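Local atomic coordinates of NADH kinase POS5 (Saccharomyces cerevisiae, PDB entry 3AFO), a protein that phosphorylates NADH, and less readily NAD+, with ATP in mitochondria, making NADPH as a key source of reducing power against oxidative stress. Residues L176-L181 against H197-I202; P53-A58 against F145-L150; T213-F218 against I282-G287. All coordinates share one frame; numbering follows the deposited sequence. Where two conformers were deposited one is given.

Interaction 1: L176-L181 against H197-I202. With NAI (1,4-dihydronicotinamide adenine dinucleotide), chain C.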
loop_
_atom_site.group_PDB
_atom_site.type_symbol
_atom_site.label_atom_id
_atom_site.label_comp_id
_atom_site.label_asym_id
_atom_site.label_seq_id
_atom_site.Cartn_x
_atom_site.Cartn_y
_atom_site.Cartn_z
ATOM N N LEU A 176 -19.686 18.883 -15.710
ATOM C CA LEU A 176 -18.287 18.577 -15.492
ATOM C C LEU A 176 -17.711 17.965 -16.762
ATOM O O LEU A 176 -18.290 17.029 -17.352
ATOM C CB LEU A 176 -18.140 17.579 -14.332
ATOM C CG LEU A 176 -16.769 16.929 -14.104
ATOM C CD1 LEU A 176 -15.853 17.861 -13.293
ATOM C CD2 LEU A 176 -16.952 15.588 -13.412
ATOM N N HIS A 177 -16.567 18.495 -17.177
ATOM C CA HIS A 177 -15.831 17.943 -18.301
ATOM C C HIS A 177 -14.966 16.763 -17.865
ATOM O O HIS A 177 -14.216 16.857 -16.888
ATOM C CB HIS A 177 -14.975 19.021 -18.968
ATOM C CG HIS A 177 -14.184 18.511 -20.122
ATOM N ND1 HIS A 177 -14.743 18.290 -21.361
ATOM C CD2 HIS A 177 -12.884 18.146 -20.222
ATOM C CE1 HIS A 177 -13.817 17.829 -22.181
ATOM N NE2 HIS A 177 -12.682 17.723 -21.514
ATOM N N ARG A 178 -15.104 15.645 -18.567
ATOM C CA ARG A 178 -14.281 14.466 -18.324
ATOM C C ARG A 178 -13.559 14.149 -19.613
ATOM O O ARG A 178 -14.182 14.084 -20.674
ATOM C CB ARG A 178 -15.128 13.266 -17.896
ATOM C CG ARG A 178 -15.959 13.450 -16.623
ATOM C CD ARG A 178 -16.742 12.156 -16.332
ATOM N NE ARG A 178 -17.617 12.215 -15.153
ATOM C CZ ARG A 178 -17.198 12.135 -13.887
ATOM N NH1 ARG A 178 -15.898 12.040 -13.599
ATOM N NH2 ARG A 178 -18.084 12.188 -12.897
ATOM N N THR A 179 -12.249 13.947 -19.523
ATOM C CA THR A 179 -11.419 13.675 -20.692
ATOM C C THR A 179 -11.519 12.208 -21.113
ATOM O O THR A 179 -11.955 11.365 -20.330
ATOM C CB THR A 179 -9.949 14.052 -20.418
ATOM O OG1 THR A 179 -9.150 13.757 -21.570
ATOM C CG2 THR A 179 -9.431 13.278 -19.232
ATOM N N ARG A 180 -11.129 11.921 -22.354
ATOM C CA ARG A 180 -11.155 10.571 -22.908
ATOM C C ARG A 180 -9.752 10.141 -23.321
ATOM O O ARG A 180 -8.957 10.967 -23.794
ATOM C CB ARG A 180 -12.035 10.521 -24.158
ATOM C CG ARG A 180 -13.533 10.535 -23.914
ATOM C CD ARG A 180 -14.294 10.150 -25.189
ATOM N NE ARG A 180 -14.176 11.175 -26.229
ATOM C CZ ARG A 180 -14.715 11.089 -27.447
ATOM N NH1 ARG A 180 -15.431 10.022 -27.795
ATOM N NH2 ARG A 180 -14.543 12.079 -28.320
ATOM N N LEU A 181 -9.470 8.848 -23.157
ATOM C CA LEU A 181 -8.264 8.229 -23.701
ATOM C C LEU A 181 -8.558 7.545 -25.042
ATOM O O LEU A 181 -9.700 7.161 -25.332
ATOM C CB LEU A 181 -7.681 7.202 -22.727
ATOM C CG LEU A 181 -7.116 7.656 -21.377
ATOM C CD1 LEU A 181 -6.625 6.449 -20.583
ATOM C CD2 LEU A 181 -5.996 8.661 -21.549
ATOM N N HIS A 197 -12.075 4.168 -27.662
ATOM C CA HIS A 197 -12.106 5.329 -26.795
ATOM C C HIS A 197 -12.561 4.950 -25.392
ATOM O O HIS A 197 -13.484 4.153 -25.228
ATOM C CB HIS A 197 -13.004 6.403 -27.399
ATOM C CG HIS A 197 -12.540 6.870 -28.744
ATOM N ND1 HIS A 197 -12.725 6.130 -29.892
ATOM C CD2 HIS A 197 -11.876 7.987 -29.119
ATOM C CE1 HIS A 197 -12.199 6.775 -30.919
ATOM N NE2 HIS A 197 -11.680 7.905 -30.477
ATOM N N ALA A 198 -11.895 5.523 -24.391
ATOM C CA ALA A 198 -12.107 5.143 -22.993
ATOM C C ALA A 198 -12.469 6.327 -22.121
ATOM O O ALA A 198 -11.792 7.355 -22.134
ATOM C CB ALA A 198 -10.870 4.431 -22.428
ATOM N N MET A 199 -13.527 6.157 -21.334
ATOM C CA MET A 199 -13.911 7.142 -20.333
ATOM C C MET A 199 -13.277 6.812 -18.970
ATOM O O MET A 199 -12.908 7.716 -18.213
ATOM C CB MET A 199 -15.435 7.156 -20.229
ATOM C CG MET A 199 -16.006 7.955 -19.124
ATOM S SD MET A 199 -17.790 8.082 -19.361
ATOM C CE MET A 199 -18.137 9.214 -18.035
ATOM N N ASN A 200 -13.183 5.518 -18.680
ATOM C CA ASN A 200 -12.619 4.994 -17.436
ATOM C C ASN A 200 -11.173 4.581 -17.622
ATOM O O ASN A 200 -10.247 5.169 -17.037
ATOM C CB ASN A 200 -13.392 3.749 -17.001
ATOM C CG ASN A 200 -14.289 3.969 -15.807
ATOM O OD1 ASN A 200 -14.833 2.996 -15.273
ATOM N ND2 ASN A 200 -14.456 5.214 -15.373
ATOM N N ASP A 201 -10.986 3.533 -18.413
ATOM C CA ASP A 201 -9.692 2.898 -18.488
ATOM C C ASP A 201 -9.468 1.990 -19.673
ATOM O O ASP A 201 -10.406 1.578 -20.368
ATOM C CB ASP A 201 -9.416 2.119 -17.190
ATOM C CG ASP A 201 -10.600 1.278 -16.733
ATOM O OD1 ASP A 201 -11.358 0.737 -17.581
ATOM O OD2 ASP A 201 -10.758 1.145 -15.498
ATOM N N ILE A 202 -8.193 1.681 -19.875
ATOM C CA ILE A 202 -7.740 0.675 -20.803
ATOM C C ILE A 202 -6.883 -0.270 -19.980
ATOM O O ILE A 202 -5.958 0.179 -19.277
ATOM C CB ILE A 202 -6.906 1.308 -21.930
ATOM C CG1 ILE A 202 -7.798 2.259 -22.743
ATOM C CG2 ILE A 202 -6.263 0.208 -22.827
ATOM C CD1 ILE A 202 -7.111 3.544 -23.200
HETATM P PA NAI C . -18.835 -3.829 -13.636
HETATM O O1A NAI C . -20.223 -3.726 -13.076
HETATM O O2A NAI C . -18.262 -5.339 -13.774
HETATM O O5B NAI C . -17.774 -3.123 -12.729
HETATM C C5B NAI C . -18.094 -1.899 -12.270
HETATM C C4B NAI C . -17.911 -1.870 -10.795
HETATM O O4B NAI C . -16.982 -0.758 -10.701
HETATM C C3B NAI C . -19.288 -1.365 -10.380
HETATM O O3B NAI C . -19.438 -1.506 -8.966
HETATM C C2B NAI C . -19.187 0.108 -10.783
HETATM O O2B NAI C . -20.051 0.931 -10.011
HETATM C C1B NAI C . -17.743 0.437 -10.408
HETATM N N9A NAI C . -17.209 1.553 -11.239
HETATM C C8A NAI C . -17.114 1.603 -12.573
HETATM N N7A NAI C . -16.584 2.784 -12.930
HETATM C C5A NAI C . -16.320 3.474 -11.819
HETATM C C6A NAI C . -15.771 4.729 -11.550
HETATM N N6A NAI C . -15.351 5.559 -12.526
HETATM N N1A NAI C . -15.666 5.111 -10.261
HETATM C C2A NAI C . -16.062 4.335 -9.263
HETATM N N3A NAI C . -16.585 3.138 -9.487
HETATM C C4A NAI C . -16.729 2.688 -10.746
HETATM O O3 NAI C . -18.699 -3.212 -15.171
HETATM P PN NAI C . -19.169 -1.726 -15.563
HETATM O O1N NAI C . -20.123 -1.200 -14.533
HETATM O O2N NAI C . -19.487 -1.815 -17.003
HETATM O O5D NAI C . -17.836 -0.793 -15.412
HETATM C C5D NAI C . -16.643 -1.121 -16.104
HETATM C C4D NAI C . -15.448 -0.868 -15.199
HETATM O O4D NAI C . -15.344 -2.013 -14.321
HETATM C C3D NAI C . -14.117 -0.904 -15.934
HETATM O O3D NAI C . -13.840 0.360 -16.553
HETATM C C2D NAI C . -13.141 -1.193 -14.770
HETATM O O2D NAI C . -12.582 0.039 -14.289
HETATM C C1D NAI C . -14.078 -1.797 -13.683
HETATM N N1N NAI C . -13.499 -3.081 -13.257
HETATM C C2N NAI C . -13.065 -3.176 -11.939
HETATM C C3N NAI C . -12.487 -4.340 -11.461
HETATM C C7N NAI C . -12.041 -4.383 -9.977
HETATM O O7N NAI C . -11.555 -5.390 -9.467
HETATM N N7N NAI C . -12.233 -3.266 -9.305
HETATM C C4N NAI C . -12.342 -5.433 -12.325
HETATM C C5N NAI C . -12.772 -5.355 -13.666
HETATM C C6N NAI C . -13.347 -4.179 -14.150
HETATM O O HOH W 1 -13.140 10.698 -18.226
#
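Turned away from its own N (chi1 171°) and extended beyond CG, the Met199 side chain brings its terminal CE to within 3.7 Å of CD of Arg178. Arg178, its CG beside its own N (chi1 -59°), stretches straight to NE and slants across that methyl. CD2 of Leu176 lies over the centre of its guanidinium, 3.5 Å above the plane, while NH1 is hydrogen-bonded to Thr238. Further along, Leu181 and Ala198 form an antiparallel hydrogen-bonded pair: Leu181 N gives to Ala198 O at 2.9 Å, and Ala198 N returns the bond to Leu181 O. Their CB atoms share one face of the sheet, where CD1 of Ile202 reaches across to CB of Leu181 at 3.7 Å. Past this pair the backbones separate, and a water donates to both Thr179 O and Met199 O. CD2 of His197 lies over one face of the Arg180 guanidinium, whose NH2 makes a salt bridge with Glu322.

The turn after Met199 meets the dinucleotide. The Asp201 carboxylate faces both hydroxyls of the nicotinamide ribose, with OD1 2.7 Å from O3D of NAI. The Asn200 amide lies beside N6A and N7A of the adenine, and a leucine here would probably leave those nitrogens without their polar neighbour and weaken the hold on the base. Asp304 takes the backbone N-H groups of Met199, Asn200 and Asp201, fixing the turn that carries these ligand-pocket residues.

Strand 194-198 thus pairs with strand 174-186 in one sheet, while strand 201-205 enters another. Met199 packs on Ile127, Leu128 and Val131 of helix 124-132, and Ile202 on Ile317 and Val319 of strand 316-321.

Interaction 2: P53-A58 against F145-L150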
loop_
_atom_site.group_PDB
_atom_site.type_symbol
_atom_site.label_atom_id
_atom_site.label_comp_id
_atom_site.label_asym_id
_atom_site.label_seq_id
_atom_site.Cartn_x
_atom_site.Cartn_y
_atom_site.Cartn_z
ATOM N N PRO A 53 -35.914 -4.559 -14.380
ATOM C CA PRO A 53 -37.266 -4.002 -14.377
ATOM C C PRO A 53 -37.330 -2.523 -14.030
ATOM O O PRO A 53 -38.012 -1.770 -14.728
ATOM C CB PRO A 53 -37.977 -4.841 -13.308
ATOM C CG PRO A 53 -37.339 -6.189 -13.451
ATOM C CD PRO A 53 -35.876 -5.893 -13.735
ATOM N N SER A 54 -36.627 -2.106 -12.975
ATOM C CA SER A 54 -36.625 -0.706 -12.575
ATOM C C SER A 54 -36.234 0.252 -13.726
ATOM O O SER A 54 -36.804 1.331 -13.845
ATOM C CB SER A 54 -35.710 -0.486 -11.357
ATOM O OG SER A 54 -34.339 -0.553 -11.718
ATOM N N THR A 55 -35.271 -0.137 -14.565
ATOM C CA THR A 55 -34.813 0.773 -15.635
ATOM C C THR A 55 -35.740 0.770 -16.860
ATOM O O THR A 55 -35.864 1.785 -17.541
ATOM C CB THR A 55 -33.341 0.541 -16.068
ATOM O OG1 THR A 55 -33.233 -0.662 -16.834
ATOM C CG2 THR A 55 -32.402 0.480 -14.854
ATOM N N ARG A 56 -36.374 -0.367 -17.137
ATOM C CA ARG A 56 -37.412 -0.432 -18.163
ATOM C C ARG A 56 -38.624 0.403 -17.729
ATOM O O ARG A 56 -39.166 1.188 -18.515
ATOM C CB ARG A 56 -37.789 -1.887 -18.451
ATOM C CG ARG A 56 -38.842 -2.085 -19.547
ATOM C CD ARG A 56 -39.014 -3.582 -19.877
ATOM N NE ARG A 56 -40.354 -3.897 -20.382
ATOM C CZ ARG A 56 -40.697 -5.047 -20.966
ATOM N NH1 ARG A 56 -39.800 -6.016 -21.144
ATOM N NH2 ARG A 56 -41.948 -5.230 -21.386
ATOM N N GLU A 57 -39.013 0.269 -16.464
ATOM C CA GLU A 57 -40.090 1.071 -15.894
ATOM C C GLU A 57 -39.773 2.557 -15.922
ATOM O O GLU A 57 -40.633 3.372 -16.271
ATOM C CB GLU A 57 -40.393 0.624 -14.463
ATOM C CG GLU A 57 -41.197 -0.685 -14.391
ATOM C CD GLU A 57 -41.170 -1.326 -13.010
ATOM O OE1 GLU A 57 -41.050 -0.592 -12.003
ATOM O OE2 GLU A 57 -41.262 -2.573 -12.937
ATOM N N ALA A 58 -38.539 2.901 -15.552
ATOM C CA ALA A 58 -38.084 4.292 -15.550
ATOM C C ALA A 58 -38.057 4.877 -16.959
ATOM O O ALA A 58 -38.429 6.037 -17.152
ATOM C CB ALA A 58 -36.709 4.410 -14.905
ATOM N N PHE A 145 -29.022 9.186 -14.596
ATOM C CA PHE A 145 -29.889 8.869 -13.456
ATOM C C PHE A 145 -29.582 7.492 -12.898
ATOM O O PHE A 145 -29.537 6.513 -13.636
ATOM C CB PHE A 145 -31.366 8.901 -13.861
ATOM C CG PHE A 145 -31.868 10.267 -14.236
ATOM C CD1 PHE A 145 -32.145 11.213 -13.261
ATOM C CD2 PHE A 145 -32.103 10.588 -15.574
ATOM C CE1 PHE A 145 -32.631 12.480 -13.609
ATOM C CE2 PHE A 145 -32.590 11.838 -15.927
ATOM C CZ PHE A 145 -32.850 12.788 -14.947
ATOM N N ALA A 146 -29.403 7.427 -11.584
ATOM C CA ALA A 146 -29.070 6.181 -10.891
ATOM C C ALA A 146 -30.306 5.345 -10.574
ATOM O O ALA A 146 -31.198 5.782 -9.833
ATOM C CB ALA A 146 -28.310 6.488 -9.622
ATOM N N LEU A 147 -30.357 4.148 -11.144
ATOM C CA LEU A 147 -31.405 3.190 -10.830
ATOM C C LEU A 147 -30.771 1.870 -10.452
ATOM O O LEU A 147 -29.709 1.530 -10.963
ATOM C CB LEU A 147 -32.343 2.994 -12.020
ATOM C CG LEU A 147 -33.323 4.157 -12.193
ATOM C CD1 LEU A 147 -33.353 4.624 -13.625
ATOM C CD2 LEU A 147 -34.718 3.807 -11.665
ATOM N N GLY A 148 -31.435 1.124 -9.575
ATOM C CA GLY A 148 -30.923 -0.173 -9.128
ATOM C C GLY A 148 -29.747 0.022 -8.183
ATOM O O GLY A 148 -29.689 1.005 -7.430
ATOM N N THR A 149 -28.806 -0.910 -8.234
ATOM C CA THR A 149 -27.634 -0.879 -7.362
ATOM C C THR A 149 -26.800 0.363 -7.683
ATOM O O THR A 149 -26.563 0.682 -8.848
ATOM C CB THR A 149 -26.800 -2.166 -7.519
ATOM O OG1 THR A 149 -27.637 -3.295 -7.236
ATOM C CG2 THR A 149 -25.599 -2.180 -6.553
ATOM N N LEU A 150 -26.383 1.069 -6.641
ATOM C CA LEU A 150 -25.620 2.294 -6.817
ATOM C C LEU A 150 -24.210 2.086 -7.374
ATOM O O LEU A 150 -23.536 1.090 -7.080
ATOM C CB LEU A 150 -25.589 3.114 -5.523
ATOM C CG LEU A 150 -26.878 3.891 -5.213
ATOM C CD1 LEU A 150 -26.663 4.814 -4.025
ATOM C CD2 LEU A 150 -27.376 4.694 -6.423
#
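The hydroxyl OG1 of Thr55 is hydrogen-bonded to two backbone carbonyl oxygens, those of Lys49 and Thr52, in the loop that leads into helix 53-69. This grip fixes the rotation of the side chain: with OG1 between the backbone N and the carbonyl carbon (chi1 73°), the methyl CG2 is left to meet Leu147, touching its CB at 3.8 Å from an oblique direction.

Leu147 carries the contact from the other segment. It points at the start of helix 53-69 and sets both branches against its first two turns: CD1 rests on CB of Ala58 at 3.6 Å, and CD2 lies 3.9 Å from the same CB. CD2 also approaches the backbone O of Ser54, an oxygen already engaged inside the helix by Ala58 N at 2.9 Å, so the approach is van der Waals packing beside a satisfied carbonyl. On the more exposed flank, OG of Ser54 comes to 4.0 Å from N of Gly148, too far for a hydrogen bond. Gly148 itself has a positive phi (73°), a backbone shape that favours glycine, and there the chain turns away from the helix. No hydrogen bond links the two segments.

Phe158 and Leu121 extend the apolar patch around Leu147, whose backbone is hydrogen-bonded to Gly122, the first glycine of the GGDG sequence characteristic of NAD kinases. A helix start leaning on the loop just beyond the C-terminal end of a parallel strand, here 142-146, suits the Rossmann-like alpha/beta architecture of the N-terminal domain.

Interaction 3: T213-F218 against I282-G287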
loop_
_atom_site.group_PDB
_atom_site.type_symbol
_atom_site.label_atom_id
_atom_site.label_comp_id
_atom_site.label_asym_id
_atom_site.label_seq_id
_atom_site.Cartn_x
_atom_site.Cartn_y
_atom_site.Cartn_z
ATOM N N THR A 213 1.302 -12.065 -17.302
ATOM C CA THR A 213 1.613 -11.284 -18.495
ATOM C C THR A 213 3.023 -10.728 -18.340
ATOM O O THR A 213 3.481 -10.512 -17.223
ATOM C CB THR A 213 0.637 -10.087 -18.673
ATOM O OG1 THR A 213 0.850 -9.131 -17.627
ATOM C CG2 THR A 213 -0.822 -10.541 -18.625
ATOM N N ASN A 214 3.716 -10.527 -19.455
ATOM C CA ASN A 214 5.014 -9.874 -19.454
ATOM C C ASN A 214 4.892 -8.700 -20.401
ATOM O O ASN A 214 4.743 -8.903 -21.609
ATOM C CB ASN A 214 6.105 -10.832 -19.935
ATOM C CG ASN A 214 6.239 -12.065 -19.046
ATOM O OD1 ASN A 214 6.839 -12.010 -17.966
ATOM N ND2 ASN A 214 5.682 -13.182 -19.499
ATOM N N LEU A 215 4.926 -7.482 -19.857
ATOM C CA LEU A 215 4.613 -6.274 -20.621
ATOM C C LEU A 215 5.739 -5.251 -20.587
ATOM O O LEU A 215 6.240 -4.899 -19.510
ATOM C CB LEU A 215 3.349 -5.608 -20.077
ATOM C CG LEU A 215 2.118 -6.459 -19.797
ATOM C CD1 LEU A 215 1.074 -5.557 -19.146
ATOM C CD2 LEU A 215 1.568 -7.098 -21.077
ATOM N N ASP A 216 6.119 -4.778 -21.768
ATOM C CA ASP A 216 7.155 -3.762 -21.897
ATOM C C ASP A 216 6.511 -2.419 -22.149
ATOM O O ASP A 216 5.777 -2.237 -23.134
ATOM C CB ASP A 216 8.130 -4.129 -23.022
ATOM C CG ASP A 216 8.890 -5.415 -22.726
ATOM O OD1 ASP A 216 9.479 -5.519 -21.632
ATOM O OD2 ASP A 216 8.877 -6.325 -23.575
ATOM N N ILE A 217 6.796 -1.483 -21.247
ATOM C CA ILE A 217 6.128 -0.195 -21.217
ATOM C C ILE A 217 7.090 0.908 -21.642
ATOM O O ILE A 217 8.212 1.004 -21.122
ATOM C CB ILE A 217 5.577 0.112 -19.792
ATOM C CG1 ILE A 217 4.566 -0.964 -19.369
ATOM C CG2 ILE A 217 4.945 1.500 -19.760
ATOM C CD1 ILE A 217 4.220 -0.971 -17.887
ATOM N N PHE A 218 6.642 1.728 -22.590
ATOM C CA PHE A 218 7.446 2.832 -23.102
ATOM C C PHE A 218 6.659 4.119 -22.937
ATOM O O PHE A 218 5.470 4.171 -23.267
ATOM C CB PHE A 218 7.810 2.627 -24.589
ATOM C CG PHE A 218 8.547 1.325 -24.878
ATOM C CD1 PHE A 218 9.928 1.327 -25.105
ATOM C CD2 PHE A 218 7.864 0.118 -24.940
ATOM C CE1 PHE A 218 10.620 0.139 -25.369
ATOM C CE2 PHE A 218 8.546 -1.093 -25.207
ATOM C CZ PHE A 218 9.926 -1.077 -25.425
ATOM N N ILE A 282 2.064 6.671 -24.634
ATOM C CA ILE A 282 2.308 5.413 -23.944
ATOM C C ILE A 282 2.207 4.280 -24.939
ATOM O O ILE A 282 1.229 4.194 -25.690
ATOM C CB ILE A 282 1.298 5.176 -22.789
ATOM C CG1 ILE A 282 1.343 6.354 -21.795
ATOM C CG2 ILE A 282 1.598 3.832 -22.075
ATOM C CD1 ILE A 282 0.214 6.386 -20.758
ATOM N N ARG A 283 3.230 3.436 -24.958
ATOM C CA ARG A 283 3.210 2.227 -25.762
ATOM C C ARG A 283 3.486 1.035 -24.865
ATOM O O ARG A 283 4.447 1.055 -24.073
ATOM C CB ARG A 283 4.246 2.307 -26.903
ATOM C CG ARG A 283 4.353 1.029 -27.749
ATOM C CD ARG A 283 5.276 1.229 -28.947
ATOM N NE ARG A 283 6.673 1.421 -28.567
ATOM C CZ ARG A 283 7.602 0.470 -28.624
ATOM N NH1 ARG A 283 7.286 -0.753 -29.039
ATOM N NH2 ARG A 283 8.849 0.740 -28.268
ATOM N N ILE A 284 2.637 0.013 -24.986
ATOM C CA ILE A 284 2.815 -1.248 -24.264
ATOM C C ILE A 284 2.851 -2.439 -25.238
ATOM O O ILE A 284 1.897 -2.678 -25.974
ATOM C CB ILE A 284 1.739 -1.450 -23.155
ATOM C CG1 ILE A 284 1.761 -0.271 -22.164
ATOM C CG2 ILE A 284 1.949 -2.804 -22.438
ATOM C CD1 ILE A 284 0.717 -0.358 -21.037
ATOM N N LYS A 285 3.982 -3.141 -25.257
ATOM C CA LYS A 285 4.162 -4.308 -26.104
ATOM C C LYS A 285 4.075 -5.590 -25.269
ATOM O O LYS A 285 4.671 -5.679 -24.188
ATOM C CB LYS A 285 5.513 -4.231 -26.807
ATOM C CG LYS A 285 5.727 -5.275 -27.903
ATOM C CD LYS A 285 7.055 -4.998 -28.626
ATOM C CE LYS A 285 7.277 -5.956 -29.796
ATOM N NZ LYS A 285 8.642 -5.744 -30.387
ATOM N N ILE A 286 3.314 -6.559 -25.772
ATOM C CA ILE A 286 3.161 -7.858 -25.125
ATOM C C ILE A 286 4.426 -8.682 -25.365
ATOM O O ILE A 286 4.735 -9.034 -26.510
ATOM C CB ILE A 286 1.915 -8.629 -25.674
ATOM C CG1 ILE A 286 0.665 -7.729 -25.710
ATOM C CG2 ILE A 286 1.681 -9.922 -24.898
ATOM C CD1 ILE A 286 0.259 -7.082 -24.350
ATOM N N GLY A 287 5.166 -8.953 -24.290
ATOM C CA GLY A 287 6.392 -9.745 -24.374
ATOM C C GLY A 287 6.201 -11.150 -23.833
ATOM O O GLY A 287 5.079 -11.599 -23.615
HETATM O O HOH W 2 2.673 -11.271 -21.876
#
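The guanidinium of Arg283 lies flat over one face of the Phe218 ring, the two planes 23° apart and their centres separated by 3.9 Å. NH2 stands over the middle of the ring, 3.2 Å above its plane, whereas Phe218 CD2 meets the guanidinium off-centre, toward its rim. At the ring's edge, in plane, sits the backbone O of Arg283, 3.6 Å from CD2 of Phe218. A bend at chi3 (67°), after an extended start, folds the arginine back over its cross-strand neighbour. Its NH1 makes a salt bridge with Glu316, and Phe223 meets the Phe218 ring edge-to-face.

Beneath this stack the strands pair antiparallel. Phe218 with Arg283 and Asp216 with Lys285 are hydrogen-bonded pairs; the shortest of their four bonds runs from Phe218 N to Arg283 O, 2.7 Å. Next to the ladder, Gly287 N gives to Asn214 O, while a water accepts from Asn214 N and donates to Gly287 O. A beta carbon on Gly287 would come tightly against Asp216 OD2.

The other face is apolar. CD2 of Leu215 touches CD1 of Ile286 at 3.5 Å, and CG1 of Ile217 lies 4.0 Å from CG1 of Ile284, each pair side by side. Leu215 and Ile284 press on Val232 of strand 231-235, across the beta sandwich.

The ladder therefore has two chemistries: a buried aliphatic side holding the sheets together, and a partly exposed side where cation-pi stacking and the Glu316 salt bridge together probably keep the arginine from swinging away.

Overall arrangement
From the N terminus, interaction 2 comes first: 86 residues, much of the parallel-sheet domain, lie between segments 53-58 and 145-150, so the contact joins the start of helix 53-69 to the loop after strand 142-146. Interaction 1 follows, closing a hairpin of only 15 intervening residues where the chain goes from one antiparallel sheet (strand 194-198) to the other (strand 201-205), beside the bound NADH. In interaction 3, 63 residues separate segments 213-218 and 282-287, and the contact pairs strands 213-219 and 282-286. The three loops stand in series; none nests or crosses. Interactions 1 and 3 reach the same antiparallel sheet, whereas interactions 2 and 3 lie on opposite sides of the chain's centre.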